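Local coordinates for protein prophenoloxidase b (Marsupenaeus japonicus, PDB 3WKY) that probably oxidises phenols at a type 3 dicopper-oxygen centre, as the inactive precursor of a crustacean hemolymph phenoloxidase, at residues W189-H203 / A383-R395. Sequence-based numbering, arbitrary orientation.
Sequences WREDMNLNSFHWHWH and AVETAVRDPVFFR. With CUO (Cu2-o2 cluster), chain J.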
loop_
_atom_site.group_PDB
_atom_site.type_symbol
_atom_site.label_atom_id
_atom_site.label_comp_id
_atom_site.label_asym_id
_atom_site.label_seq_id
_atom_site.Cartn_x
_atom_site.Cartn_y
_atom_site.Cartn_z
ATOM N N TRP A 189 23.717 -28.342 -1.009
ATOM C CA TRP A 189 24.472 -28.086 0.210
ATOM C C TRP A 189 23.517 -28.013 1.397
ATOM O O TRP A 189 23.735 -28.678 2.412
ATOM C CB TRP A 189 25.269 -26.792 0.038
ATOM C CG TRP A 189 26.458 -26.559 0.962
ATOM C CD1 TRP A 189 27.760 -26.939 0.743
ATOM C CD2 TRP A 189 26.458 -25.833 2.205
ATOM N NE1 TRP A 189 28.563 -26.504 1.782
ATOM C CE2 TRP A 189 27.788 -25.830 2.694
ATOM C CE3 TRP A 189 25.461 -25.185 2.953
ATOM C CZ2 TRP A 189 28.145 -25.211 3.903
ATOM C CZ3 TRP A 189 25.811 -24.577 4.149
ATOM C CH2 TRP A 189 27.145 -24.579 4.604
ATOM N N ARG A 190 22.440 -27.233 1.270
ATOM C CA ARG A 190 21.463 -27.134 2.350
ATOM C C ARG A 190 20.824 -28.493 2.676
ATOM O O ARG A 190 20.508 -28.780 3.833
ATOM C CB ARG A 190 20.351 -26.122 1.995
ATOM C CG ARG A 190 20.809 -24.655 1.930
ATOM C CD ARG A 190 19.575 -23.726 2.024
ATOM N NE ARG A 190 18.635 -24.114 0.973
ATOM C CZ ARG A 190 18.559 -23.523 -0.220
ATOM N NH1 ARG A 190 19.293 -22.449 -0.497
ATOM N NH2 ARG A 190 17.712 -23.986 -1.129
ATOM N N GLU A 191 20.639 -29.327 1.659
ATOM C CA GLU A 191 19.963 -30.608 1.843
ATOM C C GLU A 191 20.936 -31.765 2.097
ATOM O O GLU A 191 20.513 -32.898 2.302
ATOM C CB GLU A 191 19.050 -30.893 0.646
ATOM C CG GLU A 191 17.867 -29.892 0.571
ATOM C CD GLU A 191 17.043 -29.995 -0.704
ATOM O OE1 GLU A 191 17.303 -30.896 -1.533
ATOM O OE2 GLU A 191 16.113 -29.168 -0.878
ATOM N N ASP A 192 22.232 -31.461 2.119
ATOM C CA ASP A 192 23.261 -32.481 2.370
ATOM C C ASP A 192 22.916 -33.257 3.639
ATOM O O ASP A 192 22.736 -32.671 4.707
ATOM C CB ASP A 192 24.638 -31.822 2.507
ATOM C CG ASP A 192 25.760 -32.837 2.733
ATOM O OD1 ASP A 192 25.802 -33.459 3.814
ATOM O OD2 ASP A 192 26.611 -32.999 1.838
ATOM N N MET A 193 22.778 -34.576 3.524
ATOM C CA MET A 193 22.289 -35.350 4.667
ATOM C C MET A 193 23.241 -35.318 5.861
ATOM O O MET A 193 22.800 -35.363 7.013
ATOM C CB MET A 193 21.934 -36.788 4.256
ATOM C CG MET A 193 23.107 -37.639 3.807
ATOM S SD MET A 193 22.501 -39.286 3.338
ATOM C CE MET A 193 21.287 -38.856 2.079
ATOM N N ASN A 194 24.541 -35.215 5.597
ATOM C CA ASN A 194 25.508 -35.130 6.681
ATOM C C ASN A 194 25.442 -33.786 7.406
ATOM O O ASN A 194 25.626 -33.709 8.624
ATOM C CB ASN A 194 26.921 -35.373 6.156
ATOM C CG ASN A 194 27.112 -36.785 5.626
ATOM O OD1 ASN A 194 26.656 -37.752 6.230
ATOM N ND2 ASN A 194 27.780 -36.902 4.484
ATOM N N LEU A 195 25.178 -32.721 6.660
ATOM C CA LEU A 195 25.056 -31.403 7.279
ATOM C C LEU A 195 23.819 -31.324 8.161
ATOM O O LEU A 195 23.864 -30.789 9.278
ATOM C CB LEU A 195 25.010 -30.313 6.211
ATOM C CG LEU A 195 25.031 -28.887 6.766
ATOM C CD1 LEU A 195 26.335 -28.613 7.517
ATOM C CD2 LEU A 195 24.860 -27.888 5.628
ATOM N N ASN A 196 22.702 -31.838 7.649
ATOM C CA ASN A 196 21.482 -31.890 8.438
ATOM C C ASN A 196 21.627 -32.776 9.679
ATOM O O ASN A 196 21.115 -32.436 10.741
ATOM C CB ASN A 196 20.291 -32.322 7.574
ATOM C CG ASN A 196 19.782 -31.197 6.700
ATOM O OD1 ASN A 196 18.890 -30.442 7.107
ATOM N ND2 ASN A 196 20.349 -31.065 5.500
ATOM N N SER A 197 22.344 -33.889 9.547
ATOM C CA SER A 197 22.622 -34.751 10.704
ATOM C C SER A 197 23.526 -34.072 11.727
ATOM O O SER A 197 23.327 -34.225 12.930
ATOM C CB SER A 197 23.248 -36.074 10.251
ATOM O OG SER A 197 22.318 -36.801 9.468
ATOM N N PHE A 198 24.524 -33.337 11.244
ATOM C CA PHE A 198 25.392 -32.559 12.127
ATOM C C PHE A 198 24.557 -31.574 12.949
ATOM O O PHE A 198 24.766 -31.396 14.148
ATOM C CB PHE A 198 26.457 -31.824 11.313
ATOM C CG PHE A 198 27.099 -30.678 12.047
ATOM C CD1 PHE A 198 27.968 -30.913 13.108
ATOM C CD2 PHE A 198 26.837 -29.364 11.670
ATOM C CE1 PHE A 198 28.561 -29.860 13.787
ATOM C CE2 PHE A 198 27.434 -28.298 12.340
ATOM C CZ PHE A 198 28.295 -28.545 13.398
ATOM N N HIS A 199 23.594 -30.931 12.298
ATOM C CA HIS A 199 22.741 -30.000 13.005
ATOM C C HIS A 199 21.945 -30.686 14.136
ATOM O O HIS A 199 21.827 -30.160 15.243
ATOM C CB HIS A 199 21.804 -29.328 12.002
ATOM C CG HIS A 199 21.167 -28.098 12.526
ATOM N ND1 HIS A 199 19.812 -27.995 12.745
ATOM C CD2 HIS A 199 21.700 -26.908 12.890
ATOM C CE1 HIS A 199 19.535 -26.799 13.220
ATOM N NE2 HIS A 199 20.662 -26.119 13.297
ATOM N N TRP A 200 21.393 -31.859 13.850
ATOM C CA TRP A 200 20.747 -32.685 14.874
ATOM C C TRP A 200 21.725 -32.992 16.023
ATOM O O TRP A 200 21.415 -32.771 17.202
ATOM C CB TRP A 200 20.241 -33.961 14.197
ATOM C CG TRP A 200 19.869 -35.173 15.044
ATOM C CD1 TRP A 200 20.722 -36.154 15.502
ATOM C CD2 TRP A 200 18.542 -35.601 15.407
ATOM N NE1 TRP A 200 20.006 -37.132 16.164
ATOM C CE2 TRP A 200 18.670 -36.822 16.111
ATOM C CE3 TRP A 200 17.260 -35.066 15.209
ATOM C CZ2 TRP A 200 17.567 -37.503 16.637
ATOM C CZ3 TRP A 200 16.152 -35.751 15.736
ATOM C CH2 TRP A 200 16.319 -36.957 16.439
ATOM N N HIS A 201 22.905 -33.489 15.673
ATOM C CA HIS A 201 23.908 -33.794 16.692
ATOM C C HIS A 201 24.285 -32.591 17.534
ATOM O O HIS A 201 24.407 -32.693 18.767
ATOM C CB HIS A 201 25.147 -34.428 16.062
ATOM C CG HIS A 201 24.979 -35.890 15.800
ATOM N ND1 HIS A 201 25.178 -36.844 16.781
ATOM C CD2 HIS A 201 24.617 -36.565 14.684
ATOM C CE1 HIS A 201 24.949 -38.043 16.274
ATOM N NE2 HIS A 201 24.605 -37.905 15.007
ATOM N N TRP A 202 24.469 -31.447 16.882
ATOM C CA TRP A 202 24.864 -30.265 17.634
ATOM C C TRP A 202 23.831 -29.943 18.702
ATOM O O TRP A 202 24.164 -29.664 19.860
ATOM C CB TRP A 202 25.123 -29.043 16.728
ATOM C CG TRP A 202 25.783 -27.958 17.534
ATOM C CD1 TRP A 202 27.136 -27.744 17.682
ATOM C CD2 TRP A 202 25.130 -27.012 18.385
ATOM N NE1 TRP A 202 27.351 -26.697 18.555
ATOM C CE2 TRP A 202 26.132 -26.235 19.000
ATOM C CE3 TRP A 202 23.784 -26.741 18.684
ATOM C CZ2 TRP A 202 25.834 -25.201 19.899
ATOM C CZ3 TRP A 202 23.490 -25.716 19.574
ATOM C CH2 TRP A 202 24.508 -24.957 20.167
ATOM N N HIS A 203 22.559 -29.967 18.321
ATOM C CA HIS A 203 21.531 -29.573 19.258
ATOM C C HIS A 203 21.234 -30.620 20.313
ATOM O O HIS A 203 20.662 -30.302 21.349
ATOM C CB HIS A 203 20.260 -29.168 18.527
ATOM C CG HIS A 203 20.345 -27.793 17.957
ATOM N ND1 HIS A 203 20.195 -26.665 18.731
ATOM C CD2 HIS A 203 20.597 -27.365 16.699
ATOM C CE1 HIS A 203 20.336 -25.595 17.969
ATOM N NE2 HIS A 203 20.583 -25.996 16.738
ATOM N N ALA A 383 12.166 -28.515 12.988
ATOM C CA ALA A 383 12.912 -29.704 13.448
ATOM C C ALA A 383 14.397 -29.575 13.157
ATOM O O ALA A 383 14.767 -29.133 12.073
ATOM C CB ALA A 383 12.361 -30.952 12.775
ATOM N N VAL A 384 15.255 -29.986 14.095
ATOM C CA VAL A 384 16.692 -29.754 13.911
ATOM C C VAL A 384 17.312 -30.583 12.806
ATOM O O VAL A 384 18.314 -30.179 12.215
ATOM C CB VAL A 384 17.518 -29.922 15.225
ATOM C CG1 VAL A 384 17.224 -28.780 16.189
ATOM C CG2 VAL A 384 17.224 -31.263 15.888
ATOM N N GLU A 385 16.743 -31.750 12.530
ATOM C CA GLU A 385 17.335 -32.601 11.506
ATOM C C GLU A 385 16.907 -32.204 10.098
ATOM O O GLU A 385 17.439 -32.739 9.122
ATOM C CB GLU A 385 17.062 -34.093 11.781
ATOM C CG GLU A 385 15.616 -34.555 11.555
ATOM C CD GLU A 385 14.654 -34.190 12.676
ATOM O OE1 GLU A 385 14.975 -33.359 13.559
ATOM O OE2 GLU A 385 13.541 -34.751 12.678
ATOM N N THR A 386 15.972 -31.254 9.984
ATOM C CA THR A 386 15.499 -30.818 8.663
ATOM C C THR A 386 15.608 -29.308 8.367
ATOM O O THR A 386 15.501 -28.904 7.211
ATOM C CB THR A 386 14.011 -31.206 8.433
ATOM O OG1 THR A 386 13.207 -30.659 9.486
ATOM C CG2 THR A 386 13.831 -32.736 8.373
ATOM N N ALA A 387 15.790 -28.482 9.396
ATOM C CA ALA A 387 15.668 -27.024 9.229
ATOM C C ALA A 387 16.679 -26.418 8.261
ATOM O O ALA A 387 16.353 -25.494 7.513
ATOM C CB ALA A 387 15.727 -26.309 10.580
ATOM N N VAL A 388 17.904 -26.950 8.253
ATOM C CA VAL A 388 18.964 -26.425 7.379
ATOM C C VAL A 388 18.608 -26.507 5.878
ATOM O O VAL A 388 19.087 -25.703 5.076
ATOM C CB VAL A 388 20.313 -27.117 7.699
ATOM C CG1 VAL A 388 21.417 -26.727 6.699
ATOM C CG2 VAL A 388 20.743 -26.752 9.118
ATOM N N ARG A 389 17.742 -27.447 5.506
ATOM C CA ARG A 389 17.267 -27.570 4.124
ATOM C C ARG A 389 16.643 -26.281 3.577
ATOM O O ARG A 389 16.756 -25.987 2.387
ATOM C CB ARG A 389 16.207 -28.681 4.009
ATOM C CG ARG A 389 16.715 -30.106 4.322
ATOM C CD ARG A 389 15.553 -31.113 4.283
ATOM N NE ARG A 389 14.896 -31.186 2.974
ATOM C CZ ARG A 389 15.176 -32.092 2.035
ATOM N NH1 ARG A 389 16.128 -33.002 2.233
ATOM N NH2 ARG A 389 14.509 -32.084 0.890
ATOM N N ASP A 390 15.962 -25.536 4.446
ATOM C CA ASP A 390 15.127 -24.401 4.021
ATOM C C ASP A 390 16.001 -23.170 3.829
ATOM O O ASP A 390 16.767 -22.819 4.725
ATOM C CB ASP A 390 14.070 -24.138 5.109
ATOM C CG ASP A 390 12.925 -23.247 4.646
ATOM O OD1 ASP A 390 13.161 -22.282 3.882
ATOM O OD2 ASP A 390 11.774 -23.493 5.086
ATOM N N PRO A 391 15.912 -22.502 2.656
ATOM C CA PRO A 391 16.712 -21.274 2.510
ATOM C C PRO A 391 16.461 -20.254 3.624
ATOM O O PRO A 391 17.367 -19.490 3.975
ATOM C CB PRO A 391 16.282 -20.716 1.139
ATOM C CG PRO A 391 14.932 -21.418 0.838
ATOM C CD PRO A 391 15.117 -22.793 1.445
ATOM N N VAL A 392 15.254 -20.240 4.186
ATOM C CA VAL A 392 14.975 -19.272 5.237
ATOM C C VAL A 392 15.750 -19.569 6.521
ATOM O O VAL A 392 15.919 -18.683 7.359
ATOM C CB VAL A 392 13.462 -19.121 5.527
ATOM C CG1 VAL A 392 12.975 -20.179 6.539
ATOM C CG2 VAL A 392 13.174 -17.725 6.054
ATOM N N PHE A 393 16.226 -20.804 6.679
ATOM C CA PHE A 393 17.112 -21.106 7.810
ATOM C C PHE A 393 18.267 -20.113 7.859
ATOM O O PHE A 393 18.647 -19.594 8.933
ATOM C CB PHE A 393 17.687 -22.521 7.690
ATOM C CG PHE A 393 18.646 -22.867 8.800
ATOM C CD1 PHE A 393 18.178 -23.406 9.991
ATOM C CD2 PHE A 393 20.012 -22.613 8.664
ATOM C CE1 PHE A 393 19.065 -23.707 11.031
ATOM C CE2 PHE A 393 20.914 -22.907 9.694
ATOM C CZ PHE A 393 20.435 -23.453 10.886
ATOM N N PHE A 394 18.846 -19.861 6.696
ATOM C CA PHE A 394 20.040 -19.030 6.652
ATOM C C PHE A 394 19.708 -17.545 6.728
ATOM O O PHE A 394 20.512 -16.751 7.200
ATOM C CB PHE A 394 20.905 -19.402 5.450
ATOM C CG PHE A 394 21.515 -20.768 5.579
ATOM C CD1 PHE A 394 22.753 -20.933 6.200
ATOM C CD2 PHE A 394 20.829 -21.894 5.130
ATOM C CE1 PHE A 394 23.307 -22.208 6.358
ATOM C CE2 PHE A 394 21.368 -23.166 5.281
ATOM C CZ PHE A 394 22.620 -23.320 5.885
ATOM N N ARG A 395 18.507 -17.166 6.306
ATOM C CA ARG A 395 18.087 -15.794 6.521
ATOM C C ARG A 395 17.843 -15.559 8.015
ATOM O O ARG A 395 18.184 -14.502 8.548
ATOM C CB ARG A 395 16.817 -15.480 5.700
ATOM C CG ARG A 395 17.016 -15.608 4.174
ATOM C CD ARG A 395 15.973 -14.755 3.406
ATOM N NE ARG A 395 16.091 -13.350 3.807
ATOM C CZ ARG A 395 15.116 -12.450 3.722
ATOM N NH1 ARG A 395 13.916 -12.795 3.258
ATOM N NH2 ARG A 395 15.339 -11.201 4.125
HETATM CU CU1 CUO J . 20.749 -24.643 14.912
HETATM CU CU2 CUO J . 18.218 -22.102 14.577
HETATM O O1 CUO J . 19.248 -23.490 15.551
HETATM O O2 CUO J . 18.672 -24.195 14.163
HETATM O O HOH W 1 17.115 -26.746 -0.164
HETATM O O HOH W 2 18.314 -33.386 4.027
HETATM O O HOH W 3 18.939 -29.364 9.687
#
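His199 links Val384 to one copper of the type 3 dicopper site, in the copper-containing domain of the hemocyanin family. His199 NE2 binds this copper at 2.2 Å, with His203, one helical turn on, and His226 of helix 218-239 as the other protein ligands. At the far side of the ring, His199 ND1 donates to Val384 O over 2.7 Å. The bond is nearly straight (167°) and follows a lone pair in the carbonyl plane; together with the copper bond it fixes the rotation of the imidazole, and would probably make the ring a more electron-rich ligand.

Both faces of that ring are packed: Val388 CG2 makes a CH-pi contact over one, 3.9 Å from the centroid, and His203 CD2 covers the other. Phe393 turns its edge to His199 in an offset edge-to-face pair, planes at 89°, and its CE1 comes within 3.2 Å of O2 of the cluster. Val384 splits its branches, CG1 against His203 and CG2 against Trp200, whose ring edge meets Glu385 OE1; that carboxylate has its salt bridge with Arg141.

Farther from the copper, a bend at chi3 (-55°) turns the guanidinium of Arg190 so that one face lies over Pro391 CB. Its NE donates to Arg389 O over 3.0 Å from above the carbonyl plane, while NH1 is hydrogen-bonded to Tyr233 OH. Phe394 packs against Arg190 CG and meets the edge of Trp189. The Glu191 carboxylate stacks nearly parallel on the Arg389 guanidinium, a long salt bridge (OE2 to NH2 3.8 Å) with no N-H aimed at the oxygen; OE2 is hydrogen-bonded to Tyr259 OH. Between the segments, Asn196 OD1 accepts a hydrogen bond from a water that also donates to Val384 O and accepts from Val388 N at 3.0 Å.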